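Local atomic coordinates of UDP-glucose 6-dehydrogenase (Pyrobaculum islandicum, PDB entry 3VTF), a protein that probably catalyses the NAD-dependent, two-step oxidation of UDP-glucose to UDP-glucuronate, a step of nucleotide-sugar biosynthesis. Residues Ala320-Glu325 and Leu363-Arg368; Gly337-Ala342 and Leu416-Lys421; Glu357-Leu362 and Ala367-His372. All coordinates share one frame; numbering follows the deposited sequence.

Contact 1: residues Ala320-Glu325 and Leu363-Arg368; sequences AVQLLE and LERGAR
Arg365 leaves its backbone with CG opposite the carbonyl carbon (chi1 -78°) and bends at chi3 (-143°), which carries the guanidinium across to helix 304-328. There Glu325, its CG turned away from the backbone N and the chain extended beyond it, crosses the arginine at about a right angle and brings its carboxylate to the guanidinium edge. The planes of the two groups stay 32° apart, and the salt bridge between Glu325 OE1 and Arg365 NH1 is a long one, 3.5 Å. Glu325 OE2 is equally far from Arg365 NH1, so one nitrogen faces both oxygens; OE1 also lies 3.5 Å from Arg365 CD.

Val321, one helical turn earlier, and Arg365 approach each other from opposite directions. The CG1 of Val321 sits over one face of the guanidinium, offset toward the rim and 3.6 Å from Arg365 NE, and it also meets the aliphatic part at Arg365 CD (3.7 Å). Gln322 lies obliquely to the group, its CG 4.2 Å from Arg365 NH1. A water placed between Gln322 NE2 and Arg365 NH2 sits too close to the arginine for this link to be more than doubtful. The other branch of Val321 faces Val358 and Leu361 on helix 354-364.

Replacing Arg365 with an alanine would probably leave Glu325 without this positive mate and uncover Val321 CG1. The long ion pair, with no direct hydrogen bond across the segments, suggests a loose electrostatic link between helix 304-328 and the end of helix 354-364, supplemented by the methyl of Val321 over the guanidinium face.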
ATOM      1  N   ALA A 320      10.431  13.608  16.543  1.00 20.43           N
ATOM      2  CA  ALA A 320      11.685  14.195  16.048  1.00 23.25           C
ATOM      3  C   ALA A 320      12.183  15.207  17.128  1.00 26.42           C
ATOM      4  O   ALA A 320      13.370  15.252  17.432  1.00 24.86           O
ATOM      5  CB  ALA A 320      11.448  14.947  14.680  1.00 21.30           C
ATOM      6  N   VAL A 321      11.261  16.020  17.653  1.00 24.57           N
ATOM      7  CA  VAL A 321      11.595  16.996  18.667  1.00 26.29           C
ATOM      8  C   VAL A 321      12.012  16.258  19.988  1.00 28.03           C
ATOM      9  O   VAL A 321      12.996  16.633  20.615  1.00 26.07           O
ATOM     10  CB  VAL A 321      10.394  17.965  18.878  1.00 27.48           C
ATOM     11  CG1 VAL A 321      10.523  18.855  20.207  1.00 27.64           C
ATOM     12  CG2 VAL A 321      10.209  18.790  17.608  1.00 31.42           C
ATOM     13  N   GLN A 322      11.338  15.150  20.342  1.00 26.08           N
ATOM     14  CA  GLN A 322      11.740  14.375  21.493  1.00 27.55           C
ATOM     15  C   GLN A 322      13.169  13.818  21.371  1.00 28.17           C
ATOM     16  O   GLN A 322      13.957  13.820  22.380  1.00 26.88           O
ATOM     17  CB  GLN A 322      10.772  13.221  21.771  1.00 27.84           C
ATOM     18  CG  GLN A 322       9.365  13.664  22.175  1.00 32.73           C
ATOM     19  CD  GLN A 322       8.399  12.482  22.249  1.00 36.74           C
ATOM     20  OE1 GLN A 322       8.828  11.313  22.271  1.00 34.87           O
ATOM     21  NE2 GLN A 322       7.090  12.780  22.284  1.00 40.03           N
ATOM     22  N   LEU A 323      13.532  13.354  20.168  1.00 24.54           N
ATOM     23  CA  LEU A 323      14.904  12.878  19.949  1.00 23.14           C
ATOM     24  C   LEU A 323      15.904  14.014  20.167  1.00 27.17           C
ATOM     25  O   LEU A 323      16.948  13.795  20.811  1.00 26.16           O
ATOM     26  CB  LEU A 323      15.077  12.335  18.508  1.00 23.30           C
ATOM     27  CG  LEU A 323      14.313  11.047  18.177  1.00 23.21           C
ATOM     28  CD1 LEU A 323      14.330  10.772  16.694  1.00 23.75           C
ATOM     29  CD2 LEU A 323      14.911   9.877  19.014  1.00 25.36           C
ATOM     30  N   LEU A 324      15.620  15.203  19.607  1.00 25.67           N
ATOM     31  CA  LEU A 324      16.580  16.307  19.714  1.00 27.56           C
ATOM     32  C   LEU A 324      16.774  16.672  21.238  1.00 32.05           C
ATOM     33  O   LEU A 324      17.912  16.860  21.746  1.00 30.91           O
ATOM     34  CB  LEU A 324      16.102  17.538  18.893  1.00 29.76           C
ATOM     35  CG  LEU A 324      17.246  18.605  18.883  1.00 30.43           C
ATOM     36  CD1 LEU A 324      18.565  18.089  18.271  1.00 33.44           C
ATOM     37  CD2 LEU A 324      16.756  19.867  18.237  1.00 32.23           C
ATOM     38  N   GLU A 325      15.643  16.811  21.922  1.00 30.48           N
ATOM     39  CA  GLU A 325      15.555  17.116  23.341  1.00 34.58           C
ATOM     40  C   GLU A 325      16.322  16.112  24.224  1.00 38.02           C
ATOM     41  O   GLU A 325      17.116  16.500  25.079  1.00 37.14           O
ATOM     42  CB  GLU A 325      14.090  17.129  23.745  1.00 40.08           C
ATOM     43  CG  GLU A 325      13.813  17.440  25.207  1.00 43.87           C
ATOM     44  CD  GLU A 325      12.313  17.487  25.430  1.00 47.30           C
ATOM     45  OE1 GLU A 325      11.711  18.579  25.497  1.00 49.36           O
ATOM     46  OE2 GLU A 325      11.711  16.402  25.421  1.00 52.81           O
ATOM     47  N   LEU A 363       9.662  25.944  19.632  1.00 35.80           N
ATOM     48  CA  LEU A 363       9.307  27.209  20.298  1.00 36.87           C
ATOM     49  C   LEU A 363       8.592  26.986  21.589  1.00 40.67           C
ATOM     50  O   LEU A 363       9.029  27.483  22.609  1.00 47.73           O
ATOM     51  CB  LEU A 363       8.481  28.102  19.413  1.00 33.37           C
ATOM     52  CG  LEU A 363       9.225  28.764  18.278  1.00 36.92           C
ATOM     53  CD1 LEU A 363       8.211  29.434  17.353  1.00 38.27           C
ATOM     54  CD2 LEU A 363      10.330  29.716  18.743  1.00 41.70           C
ATOM     55  N   GLU A 364       7.548  26.196  21.554  1.00 42.45           N
ATOM     56  CA  GLU A 364       6.816  25.771  22.730  1.00 44.15           C
ATOM     57  C   GLU A 364       7.722  25.103  23.792  1.00 43.04           C
ATOM     58  O   GLU A 364       7.393  25.032  24.976  1.00 41.98           O
ATOM     59  CB  GLU A 364       5.680  24.885  22.195  1.00 46.47           C
ATOM     60  CG  GLU A 364       4.696  24.254  23.157  1.00 56.97           C
ATOM     61  CD  GLU A 364       3.622  23.441  22.404  1.00 68.98           C
ATOM     62  OE1 GLU A 364       3.938  22.350  21.871  1.00 60.31           O
ATOM     63  OE2 GLU A 364       2.444  23.879  22.335  1.00 71.44           O
ATOM     64  N   ARG A 365       8.898  24.625  23.407  1.00 43.70           N
ATOM     65  CA  ARG A 365       9.816  24.106  24.424  1.00 41.64           C
ATOM     66  C   ARG A 365      10.946  25.080  24.823  1.00 38.01           C
ATOM     67  O   ARG A 365      11.943  24.663  25.421  1.00 39.70           O
ATOM     68  CB  ARG A 365      10.357  22.700  24.066  1.00 41.21           C
ATOM     69  CG  ARG A 365       9.357  21.575  24.351  1.00 43.57           C
ATOM     70  CD  ARG A 365       9.590  20.427  23.383  1.00 45.82           C
ATOM     71  NE  ARG A 365       8.333  19.793  22.955  1.00 56.01           N
ATOM     72  CZ  ARG A 365       8.046  18.492  23.070  1.00 60.97           C
ATOM     73  NH1 ARG A 365       8.929  17.597  23.596  1.00 56.44           N
ATOM     74  NH2 ARG A 365       6.857  18.077  22.633  1.00 68.74           N
ATOM     75  N   GLY A 366      10.814  26.355  24.465  1.00 39.98           N
ATOM     76  CA  GLY A 366      11.799  27.367  24.948  1.00 45.08           C
ATOM     77  C   GLY A 366      13.108  27.396  24.172  1.00 48.01           C
ATOM     78  O   GLY A 366      14.072  28.043  24.581  1.00 46.50           O
ATOM     79  N   ALA A 367      13.160  26.700  23.027  1.00 44.25           N
ATOM     80  CA  ALA A 367      14.320  26.812  22.110  1.00 43.47           C
ATOM     81  C   ALA A 367      14.358  28.144  21.389  1.00 43.70           C
ATOM     82  O   ALA A 367      13.316  28.748  21.068  1.00 45.84           O
ATOM     83  CB  ALA A 367      14.369  25.666  21.077  1.00 36.11           C
ATOM     84  N   ARG A 368      15.573  28.583  21.121  1.00 38.23           N
ATOM     85  CA  ARG A 368      15.810  29.689  20.222  1.00 46.35           C
ATOM     86  C   ARG A 368      15.947  29.052  18.862  1.00 37.28           C
ATOM     87  O   ARG A 368      16.953  28.358  18.595  1.00 44.18           O
ATOM     88  CB  ARG A 368      17.119  30.442  20.554  1.00 49.72           C
ATOM     89  CG  ARG A 368      17.368  30.744  22.033  1.00 58.16           C
ATOM     90  CD  ARG A 368      18.651  31.560  22.143  1.00 65.48           C
ATOM     91  NE  ARG A 368      18.744  32.349  23.374  1.00 74.36           N
ATOM     92  CZ  ARG A 368      19.521  33.432  23.525  1.00 80.46           C
ATOM     93  NH1 ARG A 368      20.279  33.893  22.538  1.00 70.57           N
ATOM     94  NH2 ARG A 368      19.526  34.080  24.681  1.00 91.97           N
TER
HETATM   95  O   HOH W   1       5.790  15.795  22.451  1.00 46.49           O

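Contact 2: residues Gly337-Ala342 and Leu416-Lys421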
ATOM      1  N   GLY A 337      18.210  24.654  14.878  1.00 32.25           N
ATOM      2  CA  GLY A 337      17.779  25.019  13.544  1.00 31.65           C
ATOM      3  C   GLY A 337      16.772  24.050  12.928  1.00 34.47           C
ATOM      4  O   GLY A 337      16.751  22.829  13.231  1.00 30.31           O
ATOM      5  N   VAL A 338      15.998  24.560  11.974  1.00 28.72           N
ATOM      6  CA  VAL A 338      15.201  23.698  11.161  1.00 26.20           C
ATOM      7  C   VAL A 338      15.612  23.984   9.758  1.00 26.21           C
ATOM      8  O   VAL A 338      15.412  25.104   9.285  1.00 29.80           O
ATOM      9  CB  VAL A 338      13.680  23.983  11.332  1.00 26.16           C
ATOM     10  CG1 VAL A 338      12.847  23.147  10.359  1.00 26.29           C
ATOM     11  CG2 VAL A 338      13.286  23.861  12.784  1.00 25.50           C
ATOM     12  N   LEU A 339      16.087  22.946   9.060  1.00 26.93           N
ATOM     13  CA  LEU A 339      16.393  22.974   7.650  1.00 26.39           C
ATOM     14  C   LEU A 339      15.201  22.517   6.840  1.00 29.33           C
ATOM     15  O   LEU A 339      14.939  21.305   6.778  1.00 24.23           O
ATOM     16  CB  LEU A 339      17.624  22.115   7.278  1.00 25.59           C
ATOM     17  CG  LEU A 339      18.973  22.712   7.747  1.00 29.42           C
ATOM     18  CD1 LEU A 339      20.152  21.732   7.531  1.00 33.62           C
ATOM     19  CD2 LEU A 339      19.196  24.063   7.052  1.00 30.18           C
ATOM     20  N   GLY A 340      14.477  23.465   6.211  1.00 25.56           N
ATOM     21  CA  GLY A 340      13.376  23.071   5.321  1.00 24.22           C
ATOM     22  C   GLY A 340      12.029  23.504   5.951  1.00 28.55           C
ATOM     23  O   GLY A 340      11.730  23.121   7.070  1.00 27.09           O
ATOM     24  N   LEU A 341      11.265  24.352   5.242  1.00 26.16           N
ATOM     25  CA  LEU A 341      10.002  24.809   5.723  1.00 25.17           C
ATOM     26  C   LEU A 341       8.932  24.504   4.671  1.00 27.89           C
ATOM     27  O   LEU A 341       7.771  24.393   5.023  1.00 28.91           O
ATOM     28  CB  LEU A 341      10.053  26.320   5.949  1.00 26.23           C
ATOM     29  CG  LEU A 341      11.003  26.753   7.055  1.00 29.79           C
ATOM     30  CD1 LEU A 341      11.193  28.267   7.077  1.00 27.52           C
ATOM     31  CD2 LEU A 341      10.566  26.257   8.437  1.00 28.09           C
ATOM     32  N   ALA A 342       9.287  24.508   3.375  1.00 26.33           N
ATOM     33  CA  ALA A 342       8.328  24.088   2.334  1.00 28.43           C
ATOM     34  C   ALA A 342       7.847  22.666   2.653  1.00 28.66           C
ATOM     35  O   ALA A 342       8.606  21.871   3.196  1.00 24.55           O
ATOM     36  CB  ALA A 342       8.970  24.091   0.957  1.00 26.69           C
ATOM     37  N   LEU A 416      25.871  19.925   2.469  1.00 33.83           N
ATOM     38  CA  LEU A 416      26.294  20.753   3.568  1.00 31.62           C
ATOM     39  C   LEU A 416      27.319  20.041   4.514  1.00 28.83           C
ATOM     40  O   LEU A 416      27.480  18.803   4.446  1.00 29.29           O
ATOM     41  CB  LEU A 416      25.070  21.225   4.399  1.00 32.22           C
ATOM     42  CG  LEU A 416      23.971  22.068   3.710  1.00 35.40           C
ATOM     43  CD1 LEU A 416      22.839  22.362   4.719  1.00 30.56           C
ATOM     44  CD2 LEU A 416      24.628  23.403   3.287  1.00 34.13           C
ATOM     45  N   ASP A 417      27.887  20.806   5.449  1.00 28.64           N
ATOM     46  CA  ASP A 417      28.891  20.248   6.360  1.00 31.51           C
ATOM     47  C   ASP A 417      28.236  20.097   7.704  1.00 30.78           C
ATOM     48  O   ASP A 417      28.044  21.048   8.415  1.00 27.71           O
ATOM     49  CB  ASP A 417      30.115  21.175   6.446  1.00 34.29           C
ATOM     50  CG  ASP A 417      31.214  20.598   7.337  1.00 36.98           C
ATOM     51  OD1 ASP A 417      31.022  19.500   7.939  1.00 33.94           O
ATOM     52  OD2 ASP A 417      32.240  21.253   7.506  1.00 35.47           O
ATOM     53  N   TYR A 418      27.854  18.878   8.046  1.00 28.30           N
ATOM     54  CA  TYR A 418      27.147  18.619   9.291  1.00 29.18           C
ATOM     55  C   TYR A 418      28.086  18.171  10.407  1.00 32.28           C
ATOM     56  O   TYR A 418      27.629  17.754  11.450  1.00 27.10           O
ATOM     57  CB  TYR A 418      26.067  17.550   9.117  1.00 29.48           C
ATOM     58  CG  TYR A 418      24.962  17.874   8.142  1.00 26.63           C
ATOM     59  CD1 TYR A 418      23.821  18.542   8.545  1.00 25.64           C
ATOM     60  CD2 TYR A 418      25.055  17.481   6.824  1.00 26.90           C
ATOM     61  CE1 TYR A 418      22.817  18.827   7.651  1.00 25.93           C
ATOM     62  CE2 TYR A 418      24.060  17.760   5.929  1.00 26.83           C
ATOM     63  CZ  TYR A 418      22.943  18.431   6.349  1.00 26.03           C
ATOM     64  OH  TYR A 418      21.963  18.697   5.443  1.00 28.19           O
ATOM     65  N   ARG A 419      29.389  18.241  10.175  1.00 30.52           N
ATOM     66  CA  ARG A 419      30.337  17.692  11.139  1.00 30.89           C
ATOM     67  C   ARG A 419      30.267  18.418  12.472  1.00 26.03           C
ATOM     68  O   ARG A 419      30.198  19.620  12.525  1.00 32.96           O
ATOM     69  CB  ARG A 419      31.753  17.689  10.556  1.00 29.69           C
ATOM     70  CG  ARG A 419      31.900  16.721   9.404  1.00 31.43           C
ATOM     71  CD  ARG A 419      33.231  16.826   8.695  1.00 50.00           C
ATOM     72  NE  ARG A 419      33.486  18.139   8.122  1.00 44.45           N
ATOM     73  CZ  ARG A 419      34.569  18.423   7.422  1.00 41.00           C
ATOM     74  NH1 ARG A 419      34.748  19.626   6.929  1.00 36.19           N
ATOM     75  NH2 ARG A 419      35.473  17.486   7.223  1.00 36.20           N
ATOM     76  N   GLY A 420      30.271  17.658  13.552  1.00 28.34           N
ATOM     77  CA  GLY A 420      30.259  18.227  14.872  1.00 26.44           C
ATOM     78  C   GLY A 420      28.878  18.632  15.322  1.00 32.92           C
ATOM     79  O   GLY A 420      28.711  19.140  16.410  1.00 28.56           O
ATOM     80  N   LYS A 421      27.874  18.390  14.493  1.00 30.09           N
ATOM     81  CA  LYS A 421      26.534  18.866  14.874  1.00 32.80           C
ATOM     82  C   LYS A 421      25.691  17.692  15.392  1.00 30.21           C
ATOM     83  O   LYS A 421      26.015  16.530  15.162  1.00 27.93           O
ATOM     84  CB  LYS A 421      25.853  19.537  13.688  1.00 33.43           C
ATOM     85  CG  LYS A 421      26.553  20.837  13.206  1.00 35.10           C
ATOM     86  CD  LYS A 421      26.570  21.948  14.236  1.00 34.98           C
ATOM     87  CE  LYS A 421      27.524  23.017  13.779  1.00 44.45           C
ATOM     88  NZ  LYS A 421      27.463  24.076  14.815  1.00 35.51           N
TER
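Leu339 reaches Leu416 and Tyr418 from the C-terminal end of strand 335-339, whose preceding residues, Gly337 and Val338, bond through their backbones to the neighbouring strands 403-406 and 368-372. With CG opposite its carbonyl carbon (chi1 -72°), Leu339 sends CD1 toward the loop 416-421 to meet both partners. The leucines touch tip to tip, Leu339 CD1 to Leu416 CD1 at 3.9 Å. The same methyl stands at the edge of the Tyr418 ring, near its plane, with Tyr418 CE1 also 3.9 Å from Leu339 CD1. The phenol OH lies beside this methyl and is hydrogen-bonded to Tyr413 O, which anchors the ring's polar end. Next, Gly340 turns the chain with backbone angles (phi 112°) that a CB would not tolerate. Leu341 and Ala342 then offer their backbone N atoms to Asp373 OD1, just after the end of strand 368-372.

In the partner segment 416-421, an Asx turn at Asp417 and a type II turn from Tyr418 to Lys421 shape the chain, while helix 394-400 packs against Leu416 and Tyr418. The contact thus ties the C-terminal end of strand 335-339 to the loop between strands 403-406 and 422-425 in the parallel, Rossmann-like sheet, strand order 3-2-1-4-5-6, of the UDP-binding domain.

Contact 3: residues Glu357-Leu362 and Ala367-His372; sequences EVARLL and ARVYVH
Leu362 O accepts a hydrogen bond from Ala367 N at 3.2 Å, with an N-H...O angle of 154°. Together with the bond from Gly366 N to Leu363 O, this makes a Schellman motif: Gly366, at positive phi, stops helix 354-364 and turns the chain back toward the sheet. The turn also sets Ala367 CB against the same carbonyl, 3.5 Å from Leu362 O, and brings it within 4.2 Å of Leu362 CB.

From here strand 368-372 runs back along the helix, nearly antiparallel to it, the axes of the two short segments approaching to 8.8 Å at 163°. This is the second half of a beta-alpha-beta crossover: strand 335-339 leads into the helix, and the returning strand lies beside strand 335-339 in the parallel sheet.

Alternate residues of strand 368-372 point their side chains at the helix. Val369 uses both methyls, one on each of two helix residues. CG2, opposite its carbonyl carbon, presses on Leu362 CB at 3.7 Å, while CG1, anti to the backbone N (chi1 178°), faces Ala359 CB at 4.2 Å. One strand step later Val371 CG1 makes a looser approach to Ala359 CB, 4.5 Å away. The small side chain of Ala359 lies where helix and strand come close, its CA 6.7 Å from that of Val369. All five touching residues are buried. Beyond Leu362 CB, the rest of that side chain packs on Val336 and Val338 of strand 335-339, while Val358 and Leu361 meet Pro317 of helix 304-328.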
ATOM      1  N   GLU A 357       5.675  22.952  11.709  1.00 29.57           N
ATOM      2  CA  GLU A 357       5.172  22.239  12.908  1.00 33.23           C
ATOM      3  C   GLU A 357       6.314  21.971  13.870  1.00 31.00           C
ATOM      4  O   GLU A 357       6.143  22.141  15.095  1.00 28.51           O
ATOM      5  CB  GLU A 357       4.591  20.830  12.619  1.00 35.44           C
ATOM      6  CG  GLU A 357       3.092  20.762  12.470  1.00 49.91           C
ATOM      7  CD  GLU A 357       2.349  21.598  13.471  1.00 57.41           C
ATOM      8  OE1 GLU A 357       2.268  21.177  14.655  1.00 53.67           O
ATOM      9  OE2 GLU A 357       1.861  22.680  13.057  1.00 64.48           O
ATOM     10  N   VAL A 358       7.440  21.468  13.326  1.00 26.89           N
ATOM     11  CA  VAL A 358       8.641  21.248  14.177  1.00 25.08           C
ATOM     12  C   VAL A 358       9.132  22.591  14.809  1.00 27.07           C
ATOM     13  O   VAL A 358       9.433  22.606  15.993  1.00 29.19           O
ATOM     14  CB  VAL A 358       9.755  20.496  13.416  1.00 26.45           C
ATOM     15  CG1 VAL A 358      11.065  20.580  14.190  1.00 29.74           C
ATOM     16  CG2 VAL A 358       9.313  19.018  13.264  1.00 26.16           C
ATOM     17  N   ALA A 359       9.181  23.678  14.040  1.00 26.75           N
ATOM     18  CA  ALA A 359       9.583  25.010  14.587  1.00 31.05           C
ATOM     19  C   ALA A 359       8.665  25.360  15.772  1.00 32.65           C
ATOM     20  O   ALA A 359       9.147  25.689  16.872  1.00 33.76           O
ATOM     21  CB  ALA A 359       9.550  26.106  13.501  1.00 29.21           C
ATOM     22  N   ARG A 360       7.357  25.200  15.586  1.00 30.78           N
ATOM     23  CA  ARG A 360       6.404  25.482  16.687  1.00 32.57           C
ATOM     24  C   ARG A 360       6.628  24.619  17.890  1.00 35.67           C
ATOM     25  O   ARG A 360       6.707  25.107  19.050  1.00 35.54           O
ATOM     26  CB  ARG A 360       4.966  25.293  16.237  1.00 37.58           C
ATOM     27  CG  ARG A 360       4.471  26.312  15.235  1.00 38.80           C
ATOM     28  CD  ARG A 360       2.935  26.145  15.158  1.00 46.34           C
ATOM     29  NE  ARG A 360       2.354  26.884  14.027  1.00 59.74           N
ATOM     30  CZ  ARG A 360       1.948  26.317  12.882  1.00 61.94           C
ATOM     31  NH1 ARG A 360       2.032  24.995  12.680  1.00 66.93           N
ATOM     32  NH2 ARG A 360       1.478  27.067  11.914  1.00 57.61           N
ATOM     33  N   LEU A 361       6.794  23.322  17.666  1.00 31.16           N
ATOM     34  CA  LEU A 361       7.112  22.478  18.829  1.00 31.48           C
ATOM     35  C   LEU A 361       8.398  22.917  19.539  1.00 31.27           C
ATOM     36  O   LEU A 361       8.530  22.818  20.768  1.00 32.67           O
ATOM     37  CB  LEU A 361       7.230  20.951  18.468  1.00 29.98           C
ATOM     38  CG  LEU A 361       5.893  20.355  17.924  1.00 33.14           C
ATOM     39  CD1 LEU A 361       6.107  19.025  17.126  1.00 30.57           C
ATOM     40  CD2 LEU A 361       4.929  20.141  19.067  1.00 32.75           C
ATOM     41  N   LEU A 362       9.407  23.271  18.760  1.00 32.12           N
ATOM     42  CA  LEU A 362      10.658  23.717  19.378  1.00 29.57           C
ATOM     43  C   LEU A 362      10.392  24.997  20.215  1.00 34.00           C
ATOM     44  O   LEU A 362      10.909  25.129  21.329  1.00 37.06           O
ATOM     45  CB  LEU A 362      11.701  23.958  18.292  1.00 27.13           C
ATOM     46  CG  LEU A 362      12.235  22.648  17.591  1.00 28.43           C
ATOM     47  CD1 LEU A 362      13.154  23.168  16.516  1.00 25.84           C
ATOM     48  CD2 LEU A 362      12.961  21.723  18.580  1.00 28.94           C
ATOM     49  N   ALA A 367      13.160  26.700  23.027  1.00 44.25           N
ATOM     50  CA  ALA A 367      14.320  26.812  22.110  1.00 43.47           C
ATOM     51  C   ALA A 367      14.358  28.144  21.389  1.00 43.70           C
ATOM     52  O   ALA A 367      13.316  28.748  21.068  1.00 45.84           O
ATOM     53  CB  ALA A 367      14.369  25.666  21.077  1.00 36.11           C
ATOM     54  N   ARG A 368      15.573  28.583  21.121  1.00 38.23           N
ATOM     55  CA  ARG A 368      15.810  29.689  20.222  1.00 46.35           C
ATOM     56  C   ARG A 368      15.947  29.052  18.862  1.00 37.28           C
ATOM     57  O   ARG A 368      16.953  28.358  18.595  1.00 44.18           O
ATOM     58  CB  ARG A 368      17.119  30.442  20.554  1.00 49.72           C
ATOM     59  CG  ARG A 368      17.368  30.744  22.033  1.00 58.16           C
ATOM     60  CD  ARG A 368      18.651  31.560  22.143  1.00 65.48           C
ATOM     61  NE  ARG A 368      18.744  32.349  23.374  1.00 74.36           N
ATOM     62  CZ  ARG A 368      19.521  33.432  23.525  1.00 80.46           C
ATOM     63  NH1 ARG A 368      20.279  33.893  22.538  1.00 70.57           N
ATOM     64  NH2 ARG A 368      19.526  34.080  24.681  1.00 91.97           N
ATOM     65  N   VAL A 369      14.969  29.312  18.000  1.00 38.60           N
ATOM     66  CA  VAL A 369      14.824  28.624  16.692  1.00 37.02           C
ATOM     67  C   VAL A 369      15.291  29.439  15.499  1.00 36.48           C
ATOM     68  O   VAL A 369      14.872  30.594  15.276  1.00 39.67           O
ATOM     69  CB  VAL A 369      13.337  28.249  16.472  1.00 32.62           C
ATOM     70  CG1 VAL A 369      13.104  27.573  15.125  1.00 34.48           C
ATOM     71  CG2 VAL A 369      12.903  27.360  17.584  1.00 33.59           C
ATOM     72  N   TYR A 370      16.141  28.811  14.714  1.00 29.00           N
ATOM     73  CA  TYR A 370      16.612  29.338  13.457  1.00 31.32           C
ATOM     74  C   TYR A 370      16.006  28.474  12.392  1.00 32.48           C
ATOM     75  O   TYR A 370      15.916  27.230  12.557  1.00 34.05           O
ATOM     76  CB  TYR A 370      18.128  29.218  13.383  1.00 30.63           C
ATOM     77  CG  TYR A 370      18.786  29.980  14.493  1.00 34.43           C
ATOM     78  CD1 TYR A 370      19.442  31.219  14.236  1.00 39.04           C
ATOM     79  CD2 TYR A 370      18.764  29.487  15.798  1.00 35.88           C
ATOM     80  CE1 TYR A 370      20.042  31.941  15.291  1.00 43.92           C
ATOM     81  CE2 TYR A 370      19.353  30.186  16.852  1.00 42.87           C
ATOM     82  CZ  TYR A 370      19.990  31.406  16.600  1.00 46.70           C
ATOM     83  OH  TYR A 370      20.575  32.005  17.688  1.00 50.65           O
ATOM     84  N   VAL A 371      15.638  29.078  11.274  1.00 31.80           N
ATOM     85  CA  VAL A 371      15.095  28.324  10.155  1.00 30.02           C
ATOM     86  C   VAL A 371      15.719  28.737   8.831  1.00 32.99           C
ATOM     87  O   VAL A 371      16.187  29.845   8.690  1.00 34.68           O
ATOM     88  CB  VAL A 371      13.561  28.474  10.053  1.00 31.18           C
ATOM     89  CG1 VAL A 371      12.900  28.108  11.362  1.00 28.82           C
ATOM     90  CG2 VAL A 371      13.184  29.873   9.617  1.00 29.06           C
ATOM     91  N   HIS A 372      15.731  27.826   7.874  1.00 28.46           N
ATOM     92  CA  HIS A 372      16.078  28.135   6.507  1.00 31.65           C
ATOM     93  C   HIS A 372      15.225  27.376   5.535  1.00 31.25           C
ATOM     94  O   HIS A 372      14.800  26.267   5.820  1.00 28.94           O
ATOM     95  CB  HIS A 372      17.540  27.813   6.223  1.00 29.69           C
ATOM     96  CG  HIS A 372      17.904  27.902   4.764  1.00 31.85           C
ATOM     97  ND1 HIS A 372      17.851  26.856   3.951  1.00 29.44           N
ATOM     98  CD2 HIS A 372      18.314  28.971   3.994  1.00 29.02           C
ATOM     99  CE1 HIS A 372      18.217  27.224   2.726  1.00 29.26           C
ATOM    100  NE2 HIS A 372      18.498  28.519   2.753  1.00 30.45           N
TER

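Contacts 1 and 3 share helix 354-364 and residues Ala367 and Arg368, and their centres lie about 8 Å apart. Val321 CG1 reaches Leu362 CD2 at 4.1 Å, and Leu363 CD2 reaches Val369 CG2 at 3.7 Å, so the two contacts pack directly against each other. Contact 2, centred about 12 Å from contact 3, joins it through the sheet: Val338 N lies 2.7 Å from Tyr370 O, a probable hydrogen bond. It does not touch contact 1, the nearest atoms being about 5 Å apart. Contact 2 lies nearer the substrate site than the other two, though not in it, with the Leu339 side chain about 9 Å from that of the UDP-glucose-binding Arg427 and about 14 Å from bound UDP-glucose. Contacts 1 and 3 lie away from the substrate and cofactor sites.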